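Local coordinates for protein 2-(acetamidomethylene)succinate hydrolase (Mesorhizobium loti, PDB 3KXP) that catalyses the last step of vitamin B6 degradation, hydrolysing (E)-2-(acetamidomethylene)succinate to succinic semialdehyde, acetate, ammonia and carbon dioxide, at residues F167-E180 and A240-R252. Sequence-based numbering, arbitrary orientation.
Sequences FTPYIETEALDALE and ARGLRSDLVPAYR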
loop_
_atom_site.group_PDB
_atom_site.type_symbol
_atom_site.label_atom_id
_atom_site.label_comp_id
_atom_site.label_asym_id
_atom_site.label_seq_id
_atom_site.Cartn_x
_atom_site.Cartn_y
_atom_site.Cartn_z
ATOM N N PHE A 167 -6.696 6.236 12.179
ATOM C CA PHE A 167 -7.701 7.286 12.220
ATOM C C PHE A 167 -8.294 7.483 10.847
ATOM O O PHE A 167 -7.691 8.091 9.963
ATOM C CB PHE A 167 -7.151 8.617 12.741
ATOM C CG PHE A 167 -8.227 9.524 13.288
ATOM C CD1 PHE A 167 -9.159 10.111 12.439
ATOM C CD2 PHE A 167 -8.363 9.713 14.657
ATOM C CE1 PHE A 167 -10.221 10.871 12.947
ATOM C CE2 PHE A 167 -9.418 10.470 15.179
ATOM C CZ PHE A 167 -10.352 11.049 14.319
ATOM N N THR A 168 -9.504 6.976 10.690
ATOM C CA THR A 168 -10.217 7.028 9.427
ATOM C C THR A 168 -11.575 7.683 9.647
ATOM O O THR A 168 -11.922 8.056 10.768
ATOM C CB THR A 168 -10.480 5.602 8.927
ATOM O OG1 THR A 168 -11.320 4.932 9.880
ATOM C CG2 THR A 168 -9.166 4.822 8.775
ATOM N N PRO A 169 -12.360 7.837 8.577
ATOM C CA PRO A 169 -13.675 8.445 8.772
ATOM C C PRO A 169 -14.543 7.321 9.332
ATOM O O PRO A 169 -14.057 6.202 9.517
ATOM C CB PRO A 169 -14.108 8.824 7.351
ATOM C CG PRO A 169 -12.825 8.804 6.536
ATOM C CD PRO A 169 -12.071 7.658 7.144
ATOM N N TYR A 170 -15.808 7.616 9.610
ATOM C CA TYR A 170 -16.751 6.615 10.103
ATOM C C TYR A 170 -16.537 6.054 11.510
ATOM O O TYR A 170 -17.180 5.073 11.881
ATOM C CB TYR A 170 -16.820 5.441 9.124
ATOM C CG TYR A 170 -17.048 5.839 7.690
ATOM C CD1 TYR A 170 -16.046 5.666 6.729
ATOM C CD2 TYR A 170 -18.264 6.400 7.286
ATOM C CE1 TYR A 170 -16.254 6.045 5.397
ATOM C CE2 TYR A 170 -18.482 6.781 5.957
ATOM C CZ TYR A 170 -17.474 6.604 5.020
ATOM O OH TYR A 170 -17.686 7.004 3.718
ATOM N N ILE A 171 -15.643 6.645 12.293
ATOM C CA ILE A 171 -15.423 6.163 13.655
ATOM C C ILE A 171 -16.743 6.307 14.417
ATOM O O ILE A 171 -17.389 7.351 14.346
ATOM C CB ILE A 171 -14.328 6.983 14.350
ATOM C CG1 ILE A 171 -13.006 6.800 13.597
ATOM C CG2 ILE A 171 -14.201 6.563 15.806
ATOM C CD1 ILE A 171 -11.859 7.612 14.152
ATOM N N GLU A 172 -17.155 5.267 15.137
ATOM C CA GLU A 172 -18.421 5.333 15.867
ATOM C C GLU A 172 -18.401 6.241 17.088
ATOM O O GLU A 172 -17.380 6.393 17.761
ATOM C CB GLU A 172 -18.899 3.932 16.268
ATOM C CG GLU A 172 -17.823 3.041 16.832
ATOM C CD GLU A 172 -17.133 2.188 15.773
ATOM O OE1 GLU A 172 -15.979 1.789 16.027
ATOM O OE2 GLU A 172 -17.736 1.899 14.711
ATOM N N THR A 173 -19.552 6.847 17.357
ATOM C CA THR A 173 -19.723 7.762 18.478
ATOM C C THR A 173 -19.181 7.235 19.809
ATOM O O THR A 173 -18.510 7.961 20.546
ATOM C CB THR A 173 -21.212 8.113 18.657
ATOM O OG1 THR A 173 -21.704 8.718 17.457
ATOM C CG2 THR A 173 -21.404 9.082 19.815
ATOM N N GLU A 174 -19.472 5.973 20.108
ATOM C CA GLU A 174 -19.030 5.357 21.354
ATOM C C GLU A 174 -17.513 5.393 21.528
ATOM O O GLU A 174 -17.016 5.634 22.630
ATOM C CB GLU A 174 -19.515 3.904 21.426
ATOM C CG GLU A 174 -21.033 3.726 21.358
ATOM C CD GLU A 174 -21.638 4.217 20.045
ATOM O OE1 GLU A 174 -20.994 4.048 18.983
ATOM O OE2 GLU A 174 -22.767 4.760 20.077
ATOM N N ALA A 175 -16.785 5.152 20.440
ATOM C CA ALA A 175 -15.326 5.146 20.473
ATOM C C ALA A 175 -14.784 6.544 20.772
ATOM O O ALA A 175 -13.807 6.700 21.512
ATOM C CB ALA A 175 -14.776 4.627 19.143
ATOM N N LEU A 176 -15.418 7.559 20.197
ATOM C CA LEU A 176 -15.015 8.935 20.442
ATOM C C LEU A 176 -15.469 9.365 21.839
ATOM O O LEU A 176 -14.822 10.204 22.464
ATOM C CB LEU A 176 -15.589 9.864 19.367
ATOM C CG LEU A 176 -14.847 9.719 18.029
ATOM C CD1 LEU A 176 -15.609 10.383 16.887
ATOM C CD2 LEU A 176 -13.449 10.306 18.187
ATOM N N ASP A 177 -16.569 8.790 22.329
ATOM C CA ASP A 177 -17.044 9.117 23.675
ATOM C C ASP A 177 -15.960 8.675 24.649
ATOM O O ASP A 177 -15.634 9.384 25.596
ATOM C CB ASP A 177 -18.341 8.368 24.027
ATOM C CG ASP A 177 -19.550 8.881 23.261
ATOM O OD1 ASP A 177 -19.505 10.032 22.795
ATOM O OD2 ASP A 177 -20.553 8.144 23.131
ATOM N N ALA A 178 -15.396 7.498 24.394
ATOM C CA ALA A 178 -14.360 6.939 25.249
ATOM C C ALA A 178 -13.097 7.785 25.251
ATOM O O ALA A 178 -12.500 8.023 26.308
ATOM C CB ALA A 178 -14.029 5.523 24.805
ATOM N N LEU A 179 -12.682 8.222 24.065
ATOM C CA LEU A 179 -11.476 9.037 23.935
ATOM C C LEU A 179 -11.671 10.359 24.672
ATOM O O LEU A 179 -10.795 10.818 25.406
ATOM C CB LEU A 179 -11.171 9.295 22.454
ATOM C CG LEU A 179 -9.834 9.941 22.091
ATOM C CD1 LEU A 179 -9.591 9.763 20.604
ATOM C CD2 LEU A 179 -9.837 11.411 22.464
ATOM N N GLU A 180 -12.842 10.952 24.483
ATOM C CA GLU A 180 -13.166 12.218 25.111
ATOM C C GLU A 180 -13.259 12.143 26.646
ATOM O O GLU A 180 -12.823 13.061 27.341
ATOM C CB GLU A 180 -14.477 12.735 24.524
ATOM C CG GLU A 180 -14.723 14.197 24.750
ATOM C CD GLU A 180 -15.828 14.716 23.860
ATOM O OE1 GLU A 180 -16.964 14.220 23.990
ATOM O OE2 GLU A 180 -15.561 15.609 23.024
ATOM N N ALA A 240 -10.277 17.089 21.501
ATOM C CA ALA A 240 -11.099 15.886 21.583
ATOM C C ALA A 240 -12.431 16.071 20.851
ATOM O O ALA A 240 -12.772 15.266 19.987
ATOM C CB ALA A 240 -11.350 15.506 23.045
ATOM N N ARG A 241 -13.191 17.119 21.168
ATOM C CA ARG A 241 -14.455 17.283 20.456
ATOM C C ARG A 241 -14.275 17.666 18.995
ATOM O O ARG A 241 -15.175 17.484 18.193
ATOM C CB ARG A 241 -15.405 18.264 21.168
ATOM C CG ARG A 241 -14.801 19.495 21.787
ATOM C CD ARG A 241 -15.422 19.693 23.173
ATOM N NE ARG A 241 -14.807 18.806 24.160
ATOM C CZ ARG A 241 -15.356 18.456 25.316
ATOM N NH1 ARG A 241 -14.698 17.648 26.141
ATOM N NH2 ARG A 241 -16.568 18.888 25.638
ATOM N N GLY A 242 -13.102 18.175 18.643
ATOM C CA GLY A 242 -12.861 18.520 17.255
ATOM C C GLY A 242 -12.665 17.247 16.447
ATOM O O GLY A 242 -12.860 17.238 15.237
ATOM N N LEU A 243 -12.289 16.165 17.130
ATOM C CA LEU A 243 -12.052 14.878 16.484
ATOM C C LEU A 243 -13.332 14.211 15.998
ATOM O O LEU A 243 -13.279 13.247 15.243
ATOM C CB LEU A 243 -11.308 13.932 17.435
ATOM C CG LEU A 243 -9.851 14.298 17.736
ATOM C CD1 LEU A 243 -9.258 13.313 18.721
ATOM C CD2 LEU A 243 -9.056 14.293 16.443
ATOM N N ARG A 244 -14.476 14.733 16.427
ATOM C CA ARG A 244 -15.772 14.190 16.032
ATOM C C ARG A 244 -16.232 14.657 14.654
ATOM O O ARG A 244 -17.193 14.119 14.108
ATOM C CB ARG A 244 -16.844 14.590 17.047
ATOM C CG ARG A 244 -16.747 13.909 18.400
ATOM C CD ARG A 244 -17.837 14.438 19.319
ATOM N NE ARG A 244 -18.410 13.385 20.148
ATOM C CZ ARG A 244 -17.804 12.838 21.194
ATOM N NH1 ARG A 244 -16.595 13.247 21.554
ATOM N NH2 ARG A 244 -18.403 11.876 21.873
ATOM N N SER A 245 -15.560 15.653 14.088
ATOM C CA SER A 245 -15.976 16.181 12.794
ATOM C C SER A 245 -15.867 15.174 11.652
ATOM O O SER A 245 -15.057 14.246 11.687
ATOM C CB SER A 245 -15.194 17.458 12.459
ATOM O OG SER A 245 -13.801 17.213 12.441
ATOM N N ASP A 246 -16.711 15.376 10.648
ATOM C CA ASP A 246 -16.773 14.518 9.478
ATOM C C ASP A 246 -15.443 14.529 8.729
ATOM O O ASP A 246 -14.991 15.569 8.258
ATOM C CB ASP A 246 -17.919 14.986 8.567
ATOM C CG ASP A 246 -18.186 14.033 7.413
ATOM O OD1 ASP A 246 -17.702 12.879 7.452
ATOM O OD2 ASP A 246 -18.897 14.439 6.470
ATOM N N LEU A 247 -14.830 13.354 8.624
ATOM C CA LEU A 247 -13.547 13.199 7.956
ATOM C C LEU A 247 -13.687 12.642 6.532
ATOM O O LEU A 247 -12.690 12.469 5.826
ATOM C CB LEU A 247 -12.655 12.278 8.800
ATOM C CG LEU A 247 -11.152 12.300 8.514
ATOM C CD1 LEU A 247 -10.632 13.735 8.589
ATOM C CD2 LEU A 247 -10.433 11.410 9.515
ATOM N N VAL A 248 -14.923 12.374 6.116
ATOM C CA VAL A 248 -15.197 11.824 4.787
ATOM C C VAL A 248 -14.660 12.689 3.641
ATOM O O VAL A 248 -13.986 12.185 2.742
ATOM C CB VAL A 248 -16.725 11.583 4.594
ATOM C CG1 VAL A 248 -17.032 11.203 3.151
ATOM C CG2 VAL A 248 -17.189 10.478 5.522
ATOM N N PRO A 249 -14.951 14.003 3.654
ATOM C CA PRO A 249 -14.459 14.882 2.581
ATOM C C PRO A 249 -12.943 14.795 2.397
ATOM O O PRO A 249 -12.446 14.744 1.272
ATOM C CB PRO A 249 -14.904 16.266 3.043
ATOM C CG PRO A 249 -16.189 15.972 3.768
ATOM C CD PRO A 249 -15.827 14.742 4.582
ATOM N N ALA A 250 -12.213 14.765 3.510
ATOM C CA ALA A 250 -10.757 14.682 3.471
ATOM C C ALA A 250 -10.252 13.386 2.821
ATOM O O ALA A 250 -9.317 13.414 2.026
ATOM C CB ALA A 250 -10.190 14.822 4.874
ATOM N N TYR A 251 -10.843 12.247 3.159
ATOM C CA TYR A 251 -10.397 11.005 2.532
ATOM C C TYR A 251 -10.917 10.910 1.103
ATOM O O TYR A 251 -10.244 10.388 0.223
ATOM C CB TYR A 251 -10.852 9.779 3.328
ATOM C CG TYR A 251 -9.871 9.334 4.390
ATOM C CD1 TYR A 251 -9.755 10.017 5.599
ATOM C CD2 TYR A 251 -9.079 8.204 4.196
ATOM C CE1 TYR A 251 -8.879 9.578 6.595
ATOM C CE2 TYR A 251 -8.201 7.756 5.181
ATOM C CZ TYR A 251 -8.110 8.446 6.380
ATOM O OH TYR A 251 -7.278 7.976 7.372
ATOM N N ARG A 252 -12.117 11.422 0.873
ATOM C CA ARG A 252 -12.699 11.396 -0.459
ATOM C C ARG A 252 -11.932 12.279 -1.455
ATOM O O ARG A 252 -11.767 11.915 -2.621
ATOM C CB ARG A 252 -14.150 11.873 -0.399
ATOM C CG ARG A 252 -14.851 11.940 -1.754
ATOM C CD ARG A 252 -16.100 12.802 -1.649
ATOM N NE ARG A 252 -15.726 14.164 -1.277
ATOM C CZ ARG A 252 -16.505 15.001 -0.600
ATOM N NH1 ARG A 252 -17.718 14.618 -0.214
ATOM N NH2 ARG A 252 -16.064 16.219 -0.298
HETATM O O HOH W 1 -15.889 10.851 9.905
#
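Tyr251 reaches across to the loop that follows strand 159-165, where its OH donates a hydrogen bond to Phe167 O, 2.6 Å away and tilted 24° from the carbonyl plane. Pro169 lies over one face of the same ring, a CH-pi contact with CD 3.8 Å from the centroid, which together with the bond fixes how the tyrosine is turned. Alongside, Pro169 CB meets Val248 CG2. A water accepts from both Tyr170 N and Leu247 N, tying the two backbones together. With CG anti to the backbone N (chi1 -158°), the Phe167 ring turns its edge onto Leu247 CD2, 3.4 Å from CD1, and Leu243 O, while Ile171 CD1 sits over one face. At the helix 173-182 end, Arg244 lays its guanidinium over Leu176 CB; NH2 faces Asp177 OD1, the two planes 24° apart, and NH1 faces Glu180 OE1, salt bridges modelled too tightly for their lengths to be trusted. Glu180 OE2 lies over a face of the Arg241 guanidinium, attracted by charge alone; Arg241 NE donates to Ala237 O. In this alpha/beta hydrolase fold, the contact packs helix 173-182 and its preceding loop against the helix 233-242 end and helix 248-253 start, beside Asp166 and Ser142, the inferred catalytic acid and nucleophile.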